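Local coordinates for protein aldo-keto reductase family 1 member C1 (Caenorhabditis elegans, PDB 1QWK) that probably reduces aldehydes, sugars among them, with NADPH as an aldo-keto reductase built on a TIM barrel, at residues A[34-39]-A[62-67]; A[38-43]-A[68-73]; A[245-250]-A[270-275]. One frame throughout, in Å; residues are numbered along the deposited sequence.

How the contacts relate
All three contacts lie in the outer layer of helices and connecting loops around the TIM barrel. Contact 1 packs helix 28-41 against helix 55-68. Contact 2 starts from the same helix, sharing Ala38 and Val39, and joins its end to the loop that leads to strand 77-82. Their centres are about 6 Å apart, and the salt bridge of Lys36 with Glu68 ties them together. Contact 3 comes much later in the chain, where helix 245-255 meets helix 267-274, about 21 Å from contact 1 and 19 Å from contact 2, centre to centre. Ile270 packs on Ala38, and Tyr43 reaches the Ile270 carbonyl. Helices from early and late in the chain thus meet as the barrel closes.

Contact 1 of 3, residues A[34-39]-A[62-67]; sequences AVKTAV and IKELLE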
# COMPACT_ATOMS: atom_id res chain seq x y z
N ALA A 34 12.52 8.02 8.43
CA ALA A 34 11.34 7.18 8.61
C ALA A 34 11.67 5.70 8.40
O ALA A 34 11.26 4.85 9.18
CB ALA A 34 10.24 7.61 7.64
N VAL A 35 12.42 5.40 7.34
CA VAL A 35 12.78 4.02 7.04
C VAL A 35 13.63 3.42 8.16
O VAL A 35 13.35 2.33 8.64
CB VAL A 35 13.55 3.92 5.70
CG1 VAL A 35 14.11 2.52 5.52
CG2 VAL A 35 12.60 4.24 4.54
N LYS A 36 14.67 4.14 8.58
CA LYS A 36 15.54 3.64 9.64
C LYS A 36 14.79 3.44 10.96
O LYS A 36 15.03 2.47 11.68
CB LYS A 36 16.73 4.58 9.83
CG LYS A 36 17.54 4.76 8.56
CD LYS A 36 18.80 5.59 8.79
CE LYS A 36 19.84 4.82 9.59
NZ LYS A 36 21.08 5.64 9.79
N THR A 37 13.89 4.36 11.27
CA THR A 37 13.11 4.26 12.50
C THR A 37 12.21 3.04 12.44
O THR A 37 12.10 2.28 13.41
CB THR A 37 12.24 5.52 12.72
OG1 THR A 37 13.08 6.67 12.85
CG2 THR A 37 11.40 5.36 13.97
N ALA A 38 11.56 2.85 11.30
CA ALA A 38 10.65 1.72 11.11
C ALA A 38 11.37 0.39 11.21
O ALA A 38 10.92 -0.52 11.91
CB ALA A 38 9.95 1.84 9.76
N VAL A 39 12.49 0.26 10.51
CA VAL A 39 13.24 -0.99 10.54
C VAL A 39 13.76 -1.29 11.94
O VAL A 39 13.71 -2.44 12.40
CB VAL A 39 14.41 -0.97 9.53
CG1 VAL A 39 15.26 -2.23 9.67
CG2 VAL A 39 13.86 -0.87 8.12
N ILE A 62 18.50 2.10 3.14
CA ILE A 62 18.76 0.66 3.20
C ILE A 62 20.26 0.40 3.29
O ILE A 62 20.70 -0.46 4.04
CB ILE A 62 18.18 -0.06 1.97
CG1 ILE A 62 16.65 0.06 1.98
CG2 ILE A 62 18.62 -1.52 1.97
CD1 ILE A 62 15.98 -0.52 0.75
N LYS A 63 21.03 1.15 2.51
CA LYS A 63 22.47 1.00 2.50
C LYS A 63 23.02 1.22 3.91
O LYS A 63 23.82 0.42 4.40
CB LYS A 63 23.10 2.00 1.52
CG LYS A 63 24.55 1.70 1.16
CD LYS A 63 25.08 2.72 0.16
CE LYS A 63 26.40 2.28 -0.45
NZ LYS A 63 27.47 2.08 0.56
N GLU A 64 22.59 2.30 4.55
CA GLU A 64 23.03 2.61 5.91
C GLU A 64 22.63 1.52 6.90
O GLU A 64 23.42 1.16 7.78
CB GLU A 64 22.45 3.96 6.35
CG GLU A 64 23.14 5.17 5.74
CD GLU A 64 22.45 6.48 6.08
OE1 GLU A 64 22.10 6.69 7.26
OE2 GLU A 64 22.27 7.31 5.17
N LEU A 65 21.42 1.01 6.76
CA LEU A 65 20.94 -0.05 7.65
C LEU A 65 21.81 -1.29 7.53
O LEU A 65 22.13 -1.93 8.54
CB LEU A 65 19.49 -0.41 7.31
CG LEU A 65 18.41 0.59 7.75
CD1 LEU A 65 17.08 0.23 7.10
CD2 LEU A 65 18.29 0.59 9.27
N LEU A 66 22.19 -1.64 6.31
CA LEU A 66 23.03 -2.81 6.07
C LEU A 66 24.43 -2.62 6.66
O LEU A 66 24.97 -3.53 7.28
CB LEU A 66 23.14 -3.10 4.57
CG LEU A 66 21.83 -3.47 3.85
CD1 LEU A 66 22.10 -3.62 2.36
CD2 LEU A 66 21.27 -4.75 4.43
N GLU A 67 25.00 -1.43 6.47
CA GLU A 67 26.33 -1.14 6.99
C GLU A 67 26.34 -1.12 8.52
O GLU A 67 27.34 -1.48 9.14
CB GLU A 67 26.82 0.21 6.45
CG GLU A 67 26.89 0.28 4.93
CD GLU A 67 27.46 1.60 4.43
OE1 GLU A 67 26.96 2.67 4.84
OE2 GLU A 67 28.41 1.56 3.61
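Leu65 points its forked end at Val39, and the two side chains meet tip to tip. CD1 of Leu65 does most of the touching. It lies 3.6 Å from CG2 of Val39 and also reaches CG1 of Val35, 4.1 Å away, where the two side chains cross at a slant. The other branch, CD2, lies over the backbone of Lys36, 4.1 Å from its CA. Val35 and Val39 are one helical turn apart, so the leucine end faces two valines of the same ridge. In both valines CG1 stands anti to the backbone N; at Val35 that methyl meets Leu65, while at Val39 CG2, beside the N, comes nearest.

Lys36 passes to the outer side of this apolar patch. Its chain is extended at chi2 but bends at chi3, 71°, and it crosses the Glu64 side chain at about a right angle. The bend brings Lys36 NZ to 2.9 Å from Glu64 OE1, a salt bridge with a hydrogen bond. The ammonium uses the anti side of that oxygen and lies 17° out of the carboxylate plane. Lys36 NZ also makes a salt bridge, at least as strong, with OE2 of Glu68, one turn further along helix 55-68. With an alanine here, Glu64 and Glu68 would probably lose the positive charge they share, and Leu65 CD2 the aliphatic cover of the lysine chain.

The segment axes approach to 10.0 Å and cross at -41°. These are neighbouring outer helices of the TIM barrel, and Val35 also touches Leu21 of an inner strand. The chemistry is divided by depth: buried aliphatic groups fill the space between the helices, while one lysine, probably balancing two carboxylates, joins them at the partly exposed edge.

Contact 2 of 3, residues A[38-43]-A[68-73]; sequences AVKAGY and EGVVKR
Val39 CG1 meets both methyls of Val71, with CG1 of Val71 at 3.8 Å and CG2 of Val71 at 3.9 Å. The two side chains cross at a slant. At chi1 -71° Val71 has CG1 beside the backbone N and CG2 between N and the carbonyl carbon, and both face Val39 CG1. Val70 closes on the same methyl: its CG1 lies 4.0 Å from CG1 of Val39. Three valines therefore form the tight part of the contact. Leu65 of helix 55-68 touches both Val39 and Val70 and continues this apolar patch.

The solvent side is looser. Lys40 runs out extended beyond CG and crosses Glu68 at about a right angle. Lys40 NZ stays 4.0 Å from Glu68 OE1, a long salt bridge. Glu68 has a closer partner in Lys36, which pairs with its OE2.

Both backbones turn here. Gly42 follows helix 28-41 with a positive phi, where a CB would collide with the carbonyl O before it. Gly69 ends helix 55-68 in a Schellman motif, after which the chain brings Val70 and Val71 back toward Val39. The union of this helix end with the loop before strand 77-82 thus rests on aliphatic packing, and the exposed charges of Lys40 and Glu68 probably add only a modest attraction.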
# COMPACT_ATOMS: atom_id res chain seq x y z
N ALA A 38 11.56 2.85 11.30
CA ALA A 38 10.65 1.72 11.11
C ALA A 38 11.37 0.39 11.21
O ALA A 38 10.92 -0.52 11.91
CB ALA A 38 9.95 1.84 9.76
N VAL A 39 12.49 0.26 10.51
CA VAL A 39 13.24 -0.99 10.54
C VAL A 39 13.76 -1.29 11.94
O VAL A 39 13.71 -2.44 12.40
CB VAL A 39 14.41 -0.97 9.53
CG1 VAL A 39 15.26 -2.23 9.67
CG2 VAL A 39 13.86 -0.87 8.12
N LYS A 40 14.26 -0.28 12.64
CA LYS A 40 14.77 -0.50 13.99
C LYS A 40 13.62 -0.86 14.93
O LYS A 40 13.84 -1.51 15.96
CB LYS A 40 15.50 0.74 14.50
CG LYS A 40 16.79 1.03 13.75
CD LYS A 40 17.38 2.35 14.20
CE LYS A 40 18.65 2.68 13.44
NZ LYS A 40 19.19 4.01 13.85
N ALA A 41 12.41 -0.45 14.59
CA ALA A 41 11.23 -0.74 15.40
C ALA A 41 10.69 -2.14 15.16
O ALA A 41 9.98 -2.70 16.01
CB ALA A 41 10.14 0.30 15.14
N GLY A 42 11.00 -2.71 14.00
CA GLY A 42 10.53 -4.05 13.69
C GLY A 42 9.92 -4.21 12.31
O GLY A 42 9.68 -5.34 11.87
N TYR A 43 9.66 -3.10 11.63
CA TYR A 43 9.08 -3.16 10.28
C TYR A 43 10.05 -3.87 9.35
O TYR A 43 11.25 -3.60 9.39
CB TYR A 43 8.85 -1.75 9.73
CG TYR A 43 7.69 -1.00 10.32
CD1 TYR A 43 6.52 -0.81 9.59
CD2 TYR A 43 7.78 -0.40 11.58
CE1 TYR A 43 5.48 -0.03 10.09
CE2 TYR A 43 6.74 0.38 12.08
CZ TYR A 43 5.60 0.56 11.33
OH TYR A 43 4.59 1.38 11.80
N GLU A 68 25.23 -0.69 9.11
CA GLU A 68 25.10 -0.64 10.56
C GLU A 68 24.86 -2.02 11.15
O GLU A 68 24.95 -2.22 12.36
CB GLU A 68 23.96 0.30 10.96
CG GLU A 68 24.27 1.77 10.77
CD GLU A 68 23.04 2.65 10.88
OE1 GLU A 68 22.28 2.50 11.86
OE2 GLU A 68 22.83 3.50 9.98
N GLY A 69 24.55 -2.98 10.28
CA GLY A 69 24.30 -4.34 10.73
C GLY A 69 22.93 -4.53 11.35
O GLY A 69 22.70 -5.52 12.05
N VAL A 70 22.02 -3.60 11.10
CA VAL A 70 20.67 -3.68 11.64
C VAL A 70 19.93 -4.87 11.04
O VAL A 70 19.27 -5.62 11.75
CB VAL A 70 19.88 -2.39 11.36
CG1 VAL A 70 18.48 -2.50 11.95
CG2 VAL A 70 20.61 -1.20 11.95
N VAL A 71 20.03 -5.01 9.72
CA VAL A 71 19.38 -6.11 9.02
C VAL A 71 20.17 -6.48 7.77
O VAL A 71 21.12 -5.79 7.39
CB VAL A 71 17.94 -5.74 8.57
CG1 VAL A 71 17.02 -5.65 9.78
CG2 VAL A 71 17.94 -4.41 7.82
N LYS A 72 19.79 -7.60 7.16
CA LYS A 72 20.41 -8.07 5.93
C LYS A 72 19.36 -7.89 4.84
O LYS A 72 18.17 -7.85 5.14
CB LYS A 72 20.79 -9.54 6.05
CG LYS A 72 21.93 -9.82 7.01
CD LYS A 72 22.28 -11.29 7.03
CE LYS A 72 23.52 -11.54 7.88
NZ LYS A 72 24.70 -10.79 7.34
N ARG A 73 19.80 -7.79 3.59
CA ARG A 73 18.89 -7.62 2.47
C ARG A 73 17.76 -8.64 2.48
O ARG A 73 16.59 -8.29 2.30
CB ARG A 73 19.65 -7.76 1.14
CG ARG A 73 18.74 -7.85 -0.09
CD ARG A 73 18.05 -6.52 -0.34
NE ARG A 73 17.12 -6.55 -1.46
CZ ARG A 73 15.84 -6.92 -1.37
NH1 ARG A 73 15.33 -7.29 -0.21
NH2 ARG A 73 15.06 -6.87 -2.45

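Contact 3 of 3, residues A[245-250]-A[270-275]; sequences PAQVLL and IKENFE
Gln247 NE2 and Glu275 N both bond to the carbonyl oxygen of Glu272, reaching it from opposite faces of the carbonyl plane. The bond from Gln247 NE2 to Glu272 O is 3.0 Å long and almost straight, with an N-H...O angle of 178°. The acceptor lies in the plane of the Gln247 amide, while the donor is tilted 28° from the carbonyl plane. The other bond, from Glu275 N to Glu272 O at 3.1 Å, is a backbone bond within 270-275.

The Gln247 side chain is extended beyond CG and spans the gap between the helices. Its other end is held too, because OE1 accepts from the backbone N of Thr244. These two bonds fix which way round the amide sits. CB of Glu275 and CG of Glu272 also lie against NE2.

Leu250, nearly one turn on, crosses Asn273 obliquely. Its CD1 is 3.6 Å from Asn273 CB and 3.5 Å from Asn273 O. The oxygen is buried by this contact with no hydrogen-bond partner in the model; the Leu250 methyl packs against it instead. One turn before Leu250, on the same face of its helix, Ala246 CB lies 3.7 Å from Glu272 OE2, which also bonds to the Thr244 hydroxyl.

The segment axes cross at -51°, 9.4 Å apart. Strand 259-261 of the barrel lies between these two helices in the chain. Helix 232-241 packs against helix 245-255 through Val248, and Ile270 carries helix 267-274 onto helix 28-41.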
# COMPACT_ATOMS: atom_id res chain seq x y z
N PRO A 245 -7.24 4.28 18.90
CA PRO A 245 -8.16 4.15 17.76
C PRO A 245 -7.42 3.72 16.49
O PRO A 245 -7.92 2.90 15.72
CB PRO A 245 -8.75 5.55 17.65
CG PRO A 245 -8.85 5.96 19.10
CD PRO A 245 -7.51 5.52 19.66
N ALA A 246 -6.24 4.29 16.28
CA ALA A 246 -5.44 3.95 15.11
C ALA A 246 -5.05 2.47 15.13
O ALA A 246 -5.14 1.78 14.12
CB ALA A 246 -4.19 4.82 15.04
N GLN A 247 -4.61 1.98 16.28
CA GLN A 247 -4.22 0.57 16.38
C GLN A 247 -5.42 -0.33 16.11
O GLN A 247 -5.28 -1.41 15.52
CB GLN A 247 -3.61 0.30 17.75
CG GLN A 247 -2.37 1.15 17.98
CD GLN A 247 -1.83 1.08 19.40
OE1 GLN A 247 -2.59 0.98 20.36
NE2 GLN A 247 -0.52 1.16 19.53
N VAL A 248 -6.61 0.11 16.51
CA VAL A 248 -7.81 -0.67 16.27
C VAL A 248 -8.12 -0.72 14.76
O VAL A 248 -8.47 -1.77 14.23
CB VAL A 248 -9.02 -0.09 17.04
CG1 VAL A 248 -10.31 -0.79 16.61
CG2 VAL A 248 -8.81 -0.26 18.54
N LEU A 249 -7.97 0.41 14.07
CA LEU A 249 -8.22 0.45 12.63
C LEU A 249 -7.23 -0.43 11.87
O LEU A 249 -7.59 -1.08 10.89
CB LEU A 249 -8.13 1.89 12.11
CG LEU A 249 -9.26 2.83 12.53
CD1 LEU A 249 -9.01 4.20 11.94
CD2 LEU A 249 -10.60 2.28 12.06
N LEU A 250 -5.98 -0.46 12.32
CA LEU A 250 -4.97 -1.29 11.67
C LEU A 250 -5.27 -2.76 11.92
O LEU A 250 -5.18 -3.58 11.00
CB LEU A 250 -3.57 -0.94 12.19
CG LEU A 250 -3.12 0.50 11.90
CD1 LEU A 250 -1.74 0.74 12.48
CD2 LEU A 250 -3.13 0.75 10.40
N ILE A 270 5.07 6.05 13.94
CA ILE A 270 5.61 4.85 13.30
C ILE A 270 5.71 3.75 14.34
O ILE A 270 5.40 2.59 14.07
CB ILE A 270 7.02 5.12 12.69
CG1 ILE A 270 6.89 6.07 11.49
CG2 ILE A 270 7.67 3.80 12.26
CD1 ILE A 270 8.20 6.49 10.88
N LYS A 271 6.13 4.11 15.55
CA LYS A 271 6.25 3.13 16.62
C LYS A 271 4.87 2.69 17.10
O LYS A 271 4.65 1.51 17.38
CB LYS A 271 7.04 3.71 17.79
CG LYS A 271 8.52 3.92 17.50
CD LYS A 271 9.23 4.50 18.71
CE LYS A 271 10.71 4.70 18.47
NZ LYS A 271 11.36 5.33 19.66
N GLU A 272 3.95 3.64 17.19
CA GLU A 272 2.58 3.35 17.63
C GLU A 272 1.88 2.37 16.70
O GLU A 272 1.25 1.42 17.15
CB GLU A 272 1.77 4.64 17.71
CG GLU A 272 0.37 4.46 18.31
CD GLU A 272 -0.54 5.65 18.03
OE1 GLU A 272 -0.07 6.80 18.10
OE2 GLU A 272 -1.74 5.43 17.76
N ASN A 273 1.98 2.61 15.39
CA ASN A 273 1.32 1.76 14.41
C ASN A 273 1.82 0.32 14.40
O ASN A 273 1.12 -0.57 13.92
CB ASN A 273 1.45 2.36 13.01
CG ASN A 273 0.79 3.73 12.88
OD1 ASN A 273 -0.15 4.05 13.60
ND2 ASN A 273 1.27 4.53 11.94
N PHE A 274 3.02 0.08 14.92
CA PHE A 274 3.58 -1.27 14.94
C PHE A 274 3.07 -2.10 16.11
O PHE A 274 3.16 -3.33 16.10
CB PHE A 274 5.11 -1.21 14.99
CG PHE A 274 5.78 -2.52 14.70
CD1 PHE A 274 5.79 -3.05 13.41
CD2 PHE A 274 6.40 -3.25 15.72
CE1 PHE A 274 6.39 -4.27 13.13
CE2 PHE A 274 7.01 -4.47 15.45
CZ PHE A 274 7.01 -4.99 14.15
N GLU A 275 2.54 -1.42 17.13
CA GLU A 275 2.04 -2.11 18.32
C GLU A 275 0.62 -2.63 18.15
O GLU A 275 -0.29 -2.22 18.86
CB GLU A 275 2.10 -1.16 19.52
CG GLU A 275 3.51 -0.67 19.82
CD GLU A 275 4.46 -1.80 20.14
OE1 GLU A 275 4.24 -2.50 21.15
OE2 GLU A 275 5.44 -1.99 19.38